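Long-range contacts in 2-(3-amino-3-carboxypropyl)histidine synthase (Pyrococcus horikoshii, PDB 3LZD), which catalyses the first step of diphthamide biosynthesis, transferring a 3-amino-3-carboxypropyl group from S-adenosyl-L-methionine to a histidine of translation elongation factor 2: residues I155-T160 with G210-G215; Q162-L167 with I190-Q195. All blocks are in the same frame, centred on the assembly; numbering follows the deposited sequence.

Interaction 1 (I155-T160 with G210-G215)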
ATOM      1  N   ILE A 155      26.494  -2.220 -33.929  1.00 41.16           N
ATOM      2  CA  ILE A 155      25.590  -2.755 -32.928  1.00 37.37           C
ATOM      3  C   ILE A 155      25.256  -1.779 -31.804  1.00 41.51           C
ATOM      4  O   ILE A 155      26.040  -0.879 -31.486  1.00 43.05           O
ATOM      5  CB  ILE A 155      26.164  -4.041 -32.308  1.00 38.52           C
ATOM      6  CG1 ILE A 155      27.488  -3.740 -31.608  1.00 38.34           C
ATOM      7  CG2 ILE A 155      26.376  -5.090 -33.391  1.00 35.63           C
ATOM      8  CD1 ILE A 155      28.061  -4.941 -30.862  1.00 44.30           C
ATOM      9  N   ILE A 156      24.079  -1.974 -31.210  1.00 39.84           N
ATOM     10  CA  ILE A 156      23.604  -1.149 -30.107  1.00 37.29           C
ATOM     11  C   ILE A 156      23.812  -1.987 -28.845  1.00 38.90           C
ATOM     12  O   ILE A 156      23.390  -3.145 -28.788  1.00 35.56           O
ATOM     13  CB  ILE A 156      22.096  -0.833 -30.263  1.00 37.32           C
ATOM     14  CG1 ILE A 156      21.863  -0.040 -31.552  1.00 35.65           C
ATOM     15  CG2 ILE A 156      21.585  -0.077 -29.022  1.00 34.49           C
ATOM     16  CD1 ILE A 156      20.396   0.103 -31.936  1.00 31.29           C
ATOM     17  N   VAL A 157      24.462  -1.419 -27.836  1.00 34.14           N
ATOM     18  CA  VAL A 157      24.724  -2.176 -26.618  1.00 36.01           C
ATOM     19  C   VAL A 157      23.943  -1.616 -25.437  1.00 36.88           C
ATOM     20  O   VAL A 157      23.964  -0.409 -25.175  1.00 37.10           O
ATOM     21  CB  VAL A 157      26.240  -2.205 -26.323  1.00 32.27           C
ATOM     22  CG1 VAL A 157      26.527  -2.969 -25.038  1.00 31.41           C
ATOM     23  CG2 VAL A 157      26.961  -2.879 -27.494  1.00 35.59           C
ATOM     24  N   THR A 158      23.265  -2.516 -24.730  1.00 33.30           N
ATOM     25  CA  THR A 158      22.414  -2.171 -23.596  1.00 30.51           C
ATOM     26  C   THR A 158      22.609  -3.132 -22.438  1.00 36.07           C
ATOM     27  O   THR A 158      23.063  -4.265 -22.623  1.00 32.96           O
ATOM     28  CB  THR A 158      20.916  -2.262 -23.977  1.00 30.81           C
ATOM     29  OG1 THR A 158      20.603  -3.606 -24.366  1.00 39.90           O
ATOM     30  CG2 THR A 158      20.593  -1.351 -25.140  1.00 29.08           C
ATOM     31  N   THR A 159      22.257  -2.672 -21.240  1.00 31.51           N
ATOM     32  CA  THR A 159      22.347  -3.496 -20.047  1.00 30.17           C
ATOM     33  C   THR A 159      21.456  -2.880 -18.971  1.00 33.71           C
ATOM     34  O   THR A 159      20.839  -1.838 -19.193  1.00 36.03           O
ATOM     35  CB  THR A 159      23.811  -3.611 -19.541  1.00 34.91           C
ATOM     36  OG1 THR A 159      23.880  -4.623 -18.533  1.00 32.74           O
ATOM     37  CG2 THR A 159      24.305  -2.299 -18.953  1.00 29.52           C
ATOM     38  N   THR A 160      21.361  -3.539 -17.825  1.00 31.64           N
ATOM     39  CA  THR A 160      20.564  -3.034 -16.715  1.00 31.09           C
ATOM     40  C   THR A 160      21.519  -2.315 -15.746  1.00 29.90           C
ATOM     41  O   THR A 160      22.740  -2.449 -15.838  1.00 29.30           O
ATOM     42  CB  THR A 160      19.887  -4.178 -15.930  1.00 35.42           C
ATOM     43  OG1 THR A 160      20.895  -5.106 -15.511  1.00 38.61           O
ATOM     44  CG2 THR A 160      18.841  -4.897 -16.779  1.00 31.37           C
ATOM     45  N   GLY A 210      21.664  -4.288 -35.053  1.00 42.08           N
ATOM     46  CA  GLY A 210      21.082  -5.217 -34.102  1.00 40.36           C
ATOM     47  C   GLY A 210      21.367  -4.719 -32.692  1.00 38.78           C
ATOM     48  O   GLY A 210      22.174  -3.800 -32.501  1.00 37.91           O
ATOM     49  N   ILE A 211      20.717  -5.321 -31.704  1.00 33.84           N
ATOM     50  CA  ILE A 211      20.907  -4.903 -30.314  1.00 33.79           C
ATOM     51  C   ILE A 211      21.493  -6.013 -29.445  1.00 31.66           C
ATOM     52  O   ILE A 211      21.028  -7.154 -29.489  1.00 33.25           O
ATOM     53  CB  ILE A 211      19.557  -4.469 -29.667  1.00 32.75           C
ATOM     54  CG1 ILE A 211      18.966  -3.264 -30.424  1.00 28.75           C
ATOM     55  CG2 ILE A 211      19.779  -4.123 -28.177  1.00 30.67           C
ATOM     56  CD1 ILE A 211      17.520  -2.924 -30.043  1.00 36.88           C
ATOM     57  N   LEU A 212      22.524  -5.686 -28.670  1.00 33.24           N
ATOM     58  CA  LEU A 212      23.096  -6.658 -27.741  1.00 29.05           C
ATOM     59  C   LEU A 212      22.624  -6.296 -26.325  1.00 37.54           C
ATOM     60  O   LEU A 212      22.743  -5.136 -25.900  1.00 36.25           O
ATOM     61  CB  LEU A 212      24.621  -6.630 -27.766  1.00 29.23           C
ATOM     62  CG  LEU A 212      25.383  -7.407 -26.665  1.00 24.77           C
ATOM     63  CD1 LEU A 212      25.103  -8.909 -26.706  1.00 29.32           C
ATOM     64  CD2 LEU A 212      26.837  -7.164 -26.869  1.00 28.07           C
ATOM     65  N   PHE A 213      22.049  -7.267 -25.612  1.00 31.81           N
ATOM     66  CA  PHE A 213      21.633  -7.031 -24.232  1.00 31.46           C
ATOM     67  C   PHE A 213      22.517  -7.875 -23.312  1.00 37.19           C
ATOM     68  O   PHE A 213      22.639  -9.096 -23.488  1.00 33.73           O
ATOM     69  CB  PHE A 213      20.160  -7.407 -24.001  1.00 29.38           C
ATOM     70  CG  PHE A 213      19.747  -7.349 -22.547  1.00 34.03           C
ATOM     71  CD1 PHE A 213      19.481  -6.126 -21.926  1.00 33.73           C
ATOM     72  CD2 PHE A 213      19.687  -8.514 -21.782  1.00 28.71           C
ATOM     73  CE1 PHE A 213      19.161  -6.062 -20.563  1.00 32.51           C
ATOM     74  CE2 PHE A 213      19.373  -8.468 -20.420  1.00 33.59           C
ATOM     75  CZ  PHE A 213      19.106  -7.231 -19.805  1.00 36.05           C
ATOM     76  N   ILE A 214      23.146  -7.222 -22.339  1.00 36.38           N
ATOM     77  CA  ILE A 214      23.996  -7.921 -21.376  1.00 31.51           C
ATOM     78  C   ILE A 214      23.250  -8.024 -20.050  1.00 38.82           C
ATOM     79  O   ILE A 214      22.995  -7.010 -19.395  1.00 37.19           O
ATOM     80  CB  ILE A 214      25.314  -7.168 -21.114  1.00 31.29           C
ATOM     81  CG1 ILE A 214      26.068  -6.969 -22.423  1.00 29.57           C
ATOM     82  CG2 ILE A 214      26.164  -7.954 -20.103  1.00 29.01           C
ATOM     83  CD1 ILE A 214      27.362  -6.184 -22.270  1.00 33.05           C
ATOM     84  N   GLY A 215      22.891  -9.242 -19.663  1.00 35.54           N
ATOM     85  CA  GLY A 215      22.183  -9.437 -18.412  1.00 38.00           C
ATOM     86  C   GLY A 215      21.455 -10.766 -18.326  1.00 39.79           C
ATOM     87  O   GLY A 215      21.467 -11.558 -19.262  1.00 35.61           O
TER
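I156 and L212 share the straightest of the backbone bonds here: L212 N donates to I156 O at 2.7 Å, with an N-H...O angle of 173°. The bonds I156 N to G210 O, T158 N to L212 O and I214 N to T158 O continue the parallel pairing. L212 O is gripped twice, because T158 OG1 also donates to it at 3.0 Å, tilted 35° from the carbonyl plane. That hydroxyl is brought within bonding distance by lying between its own backbone N and carbonyl carbon (chi1 61°).

Beside it, I156 CD1 rests 4.0 Å from I211 CG1, and the F213 ring turns its edge to T158 OG1 and T160 CG2. Helix 219-228 packs on this face, while V157, L212 and I214 meet helix 167-176 on the opposite one. Strands 154-159 and 210-214 are inner neighbours, flanked by strands 180-182 and 231-235, in an alpha/beta domain whose parallel strands follow the order 2-1-3-4. The same order recurs in two other sheets of the chain, consistent with gene triplication.

From I156 to I214 the pairing is tight and buried between these helices; toward T160 it loosens. T159 OG1 still donates to I214 O at 2.7 Å, but T160 N stands 4.1 Å from that oxygen, unbonded to it. The partly exposed T160 meets 210-215 through its methyl group, CG2 lying 3.8 Å from F213 CZ in the ring plane.

Interaction 2 (Q162-L167 with I190-Q195)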
ATOM      1  N   GLN A 162      22.621  -2.766 -12.707  1.00 28.21           N
ATOM      2  CA  GLN A 162      23.655  -3.526 -12.006  1.00 32.63           C
ATOM      3  C   GLN A 162      24.928  -3.854 -12.784  1.00 34.51           C
ATOM      4  O   GLN A 162      25.954  -4.190 -12.171  1.00 31.04           O
ATOM      5  CB  GLN A 162      23.054  -4.822 -11.449  1.00 38.47           C
ATOM      6  CG  GLN A 162      22.663  -5.817 -12.517  1.00 42.77           C
ATOM      7  CD  GLN A 162      22.008  -7.049 -11.934  1.00 50.27           C
ATOM      8  OE1 GLN A 162      22.549  -7.685 -11.032  1.00 52.86           O
ATOM      9  NE2 GLN A 162      20.839  -7.396 -12.452  1.00 54.26           N
ATOM     10  N   HIS A 163      24.877  -3.770 -14.115  1.00 31.02           N
ATOM     11  CA  HIS A 163      26.067  -4.050 -14.925  1.00 33.12           C
ATOM     12  C   HIS A 163      26.529  -2.821 -15.701  1.00 35.81           C
ATOM     13  O   HIS A 163      27.431  -2.914 -16.543  1.00 35.54           O
ATOM     14  CB  HIS A 163      25.782  -5.181 -15.924  1.00 34.58           C
ATOM     15  CG  HIS A 163      25.331  -6.453 -15.280  1.00 25.98           C
ATOM     16  ND1 HIS A 163      26.058  -7.084 -14.296  1.00 29.34           N
ATOM     17  CD2 HIS A 163      24.212  -7.191 -15.456  1.00 24.50           C
ATOM     18  CE1 HIS A 163      25.402  -8.155 -13.888  1.00 25.74           C
ATOM     19  NE2 HIS A 163      24.279  -8.243 -14.577  1.00 29.72           N
ATOM     20  N   ILE A 164      25.923  -1.671 -15.407  1.00 36.12           N
ATOM     21  CA  ILE A 164      26.221  -0.426 -16.119  1.00 33.74           C
ATOM     22  C   ILE A 164      27.679   0.023 -16.078  1.00 29.74           C
ATOM     23  O   ILE A 164      28.191   0.562 -17.056  1.00 38.33           O
ATOM     24  CB  ILE A 164      25.278   0.730 -15.621  1.00 37.52           C
ATOM     25  CG1 ILE A 164      25.243   1.866 -16.647  1.00 35.62           C
ATOM     26  CG2 ILE A 164      25.727   1.240 -14.274  1.00 34.04           C
ATOM     27  CD1 ILE A 164      24.492   1.521 -17.934  1.00 36.53           C
ATOM     28  N   HIS A 165      28.355  -0.212 -14.960  1.00 32.47           N
ATOM     29  CA  HIS A 165      29.753   0.168 -14.837  1.00 34.70           C
ATOM     30  C   HIS A 165      30.595  -0.687 -15.767  1.00 34.48           C
ATOM     31  O   HIS A 165      31.718  -0.333 -16.073  1.00 39.81           O
ATOM     32  CB  HIS A 165      30.241  -0.025 -13.398  1.00 37.91           C
ATOM     33  CG  HIS A 165      30.027  -1.412 -12.873  1.00 40.70           C
ATOM     34  ND1 HIS A 165      28.779  -1.993 -12.802  1.00 39.41           N
ATOM     35  CD2 HIS A 165      30.900  -2.336 -12.403  1.00 36.29           C
ATOM     36  CE1 HIS A 165      28.891  -3.215 -12.309  1.00 34.95           C
ATOM     37  NE2 HIS A 165      30.168  -3.448 -12.059  1.00 37.69           N
ATOM     38  N   GLN A 166      30.044  -1.808 -16.223  1.00 34.42           N
ATOM     39  CA  GLN A 166      30.775  -2.701 -17.118  1.00 38.24           C
ATOM     40  C   GLN A 166      30.615  -2.366 -18.603  1.00 39.81           C
ATOM     41  O   GLN A 166      31.279  -2.962 -19.449  1.00 39.54           O
ATOM     42  CB  GLN A 166      30.335  -4.149 -16.879  1.00 39.98           C
ATOM     43  CG  GLN A 166      30.783  -4.747 -15.549  1.00 44.16           C
ATOM     44  CD  GLN A 166      32.173  -5.344 -15.605  1.00 45.99           C
ATOM     45  OE1 GLN A 166      32.534  -6.022 -16.574  1.00 47.47           O
ATOM     46  NE2 GLN A 166      32.955  -5.119 -14.557  1.00 46.35           N
ATOM     47  N   LEU A 167      29.761  -1.400 -18.924  1.00 40.41           N
ATOM     48  CA  LEU A 167      29.527  -1.032 -20.317  1.00 38.81           C
ATOM     49  C   LEU A 167      30.765  -0.493 -21.037  1.00 41.99           C
ATOM     50  O   LEU A 167      30.955  -0.756 -22.230  1.00 38.55           O
ATOM     51  CB  LEU A 167      28.390  -0.019 -20.398  1.00 40.93           C
ATOM     52  CG  LEU A 167      27.422  -0.198 -21.558  1.00 44.98           C
ATOM     53  CD1 LEU A 167      26.877  -1.625 -21.556  1.00 48.62           C
ATOM     54  CD2 LEU A 167      26.282   0.810 -21.431  1.00 46.86           C
ATOM     55  N   ILE A 190      16.022   7.576 -17.324  1.00 30.42           N
ATOM     56  CA  ILE A 190      17.259   6.778 -17.291  1.00 24.51           C
ATOM     57  C   ILE A 190      18.374   7.527 -16.548  1.00 26.13           C
ATOM     58  O   ILE A 190      18.419   8.759 -16.569  1.00 29.65           O
ATOM     59  CB  ILE A 190      17.706   6.447 -18.750  1.00 33.62           C
ATOM     60  CG1 ILE A 190      16.614   5.609 -19.448  1.00 27.46           C
ATOM     61  CG2 ILE A 190      19.057   5.733 -18.761  1.00 28.83           C
ATOM     62  CD1 ILE A 190      16.263   4.291 -18.717  1.00 26.91           C
ATOM     63  N   SER A 191      19.270   6.784 -15.901  1.00 29.83           N
ATOM     64  CA  SER A 191      20.380   7.365 -15.132  1.00 32.98           C
ATOM     65  C   SER A 191      21.731   7.429 -15.861  1.00 38.23           C
ATOM     66  O   SER A 191      22.532   8.346 -15.621  1.00 34.36           O
ATOM     67  CB  SER A 191      20.575   6.582 -13.822  1.00 24.60           C
ATOM     68  OG  SER A 191      19.344   6.439 -13.119  1.00 28.12           O
ATOM     69  N   TRP A 192      21.994   6.454 -16.730  1.00 28.63           N
ATOM     70  CA  TRP A 192      23.260   6.402 -17.449  1.00 26.91           C
ATOM     71  C   TRP A 192      23.053   5.931 -18.888  1.00 29.19           C
ATOM     72  O   TRP A 192      22.150   5.155 -19.158  1.00 33.73           O
ATOM     73  CB  TRP A 192      24.216   5.394 -16.802  1.00 29.25           C
ATOM     74  CG  TRP A 192      24.454   5.519 -15.346  1.00 30.00           C
ATOM     75  CD1 TRP A 192      25.335   6.360 -14.718  1.00 30.01           C
ATOM     76  CD2 TRP A 192      23.852   4.727 -14.320  1.00 29.07           C
ATOM     77  NE1 TRP A 192      25.317   6.129 -13.355  1.00 29.75           N
ATOM     78  CE2 TRP A 192      24.415   5.132 -13.090  1.00 27.62           C
ATOM     79  CE3 TRP A 192      22.892   3.707 -14.321  1.00 33.07           C
ATOM     80  CZ2 TRP A 192      24.050   4.553 -11.873  1.00 26.37           C
ATOM     81  CZ3 TRP A 192      22.532   3.129 -13.114  1.00 31.71           C
ATOM     82  CH2 TRP A 192      23.114   3.556 -11.905  1.00 26.41           C
ATOM     83  N   PRO A 193      23.909   6.381 -19.828  1.00 26.39           N
ATOM     84  CA  PRO A 193      23.763   5.944 -21.223  1.00 27.04           C
ATOM     85  C   PRO A 193      23.863   4.395 -21.261  1.00 29.74           C
ATOM     86  O   PRO A 193      24.672   3.800 -20.532  1.00 24.69           O
ATOM     87  CB  PRO A 193      24.953   6.605 -21.922  1.00 26.02           C
ATOM     88  CG  PRO A 193      25.232   7.842 -21.051  1.00 30.61           C
ATOM     89  CD  PRO A 193      25.059   7.290 -19.661  1.00 27.13           C
ATOM     90  N   GLY A 194      23.029   3.753 -22.076  1.00 27.30           N
ATOM     91  CA  GLY A 194      23.063   2.302 -22.176  1.00 27.83           C
ATOM     92  C   GLY A 194      22.188   1.522 -21.206  1.00 32.68           C
ATOM     93  O   GLY A 194      22.022   0.306 -21.366  1.00 29.01           O
ATOM     94  N   GLN A 195      21.624   2.200 -20.203  1.00 24.05           N
ATOM     95  CA  GLN A 195      20.761   1.535 -19.233  1.00 25.86           C
ATOM     96  C   GLN A 195      19.301   1.400 -19.666  1.00 30.89           C
ATOM     97  O   GLN A 195      18.670   2.359 -20.109  1.00 27.40           O
ATOM     98  CB  GLN A 195      20.806   2.286 -17.903  1.00 28.00           C
ATOM     99  CG  GLN A 195      19.829   1.755 -16.836  1.00 24.17           C
ATOM    100  CD  GLN A 195      19.479   2.812 -15.788  1.00 31.23           C
ATOM    101  OE1 GLN A 195      19.867   3.987 -15.907  1.00 30.70           O
ATOM    102  NE2 GLN A 195      18.737   2.409 -14.771  1.00 31.14           N
TER
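Q195 OE1 gathers two backbone N-H groups of its own loop: S191 N donates at 2.9 Å with an N-H...O angle of 154°, and W192 N adds a weak bond. With the type II turn from W192 to Q195, closed by Q195 N to W192 O at 3.2 Å, this helps to hold the shape of the loop that receives I164.

No hydrogen bond crosses to 162-167; the join is made by van der Waals and CH-pi contacts. I164 CG2 sits over one face of the W192 indole, 3.9 Å from the centroid of the six-membered ring and 14° off its normal, a CH-pi contact, while S191 CB lies against the opposite face. With CG1 anti to the backbone N (chi1 -161°), the other branch runs past W192 CB and ends with CD1 3.5 Å from P193 O. Cut back to an alanine, I164 would probably leave that indole face without its methyl cover and open a gap beside the turn. L167 CD2 comes within 3.6 Å of G194 CA, where a beta carbon would clash, and the backbone angles there would press any side chain against the preceding carbonyl. Away from I164, W192 NE1 bonds P369 O, and the ring stacks on F370. The contact lies where the connection from strand 154-159 enters helix 167-176, facing the loop between strands 180-182 and 210-214.

In the fold
Along the chain, interaction 2 is nested inside the loop that interaction 1 closes, and their centres lie 10 Å apart. They meet directly at T159: its N is 3.0 Å from G194 O, a probable hydrogen bond that joins the turn of 190-195 to segment 155-160. L167 CD1 packs 3.7 Å from V157 CG1, tying the start of helix 167-176 to the sheet. Both contacts have a member near the [4Fe-4S] cluster: the side chain of Q195 is about 8 Å from the bound iron/sulfur cluster, and the side chain of T160 is about 10 Å from it. Neither contact includes a cluster ligand, but 190-195 lies in sequence between R189 and C199, which line the cluster pocket.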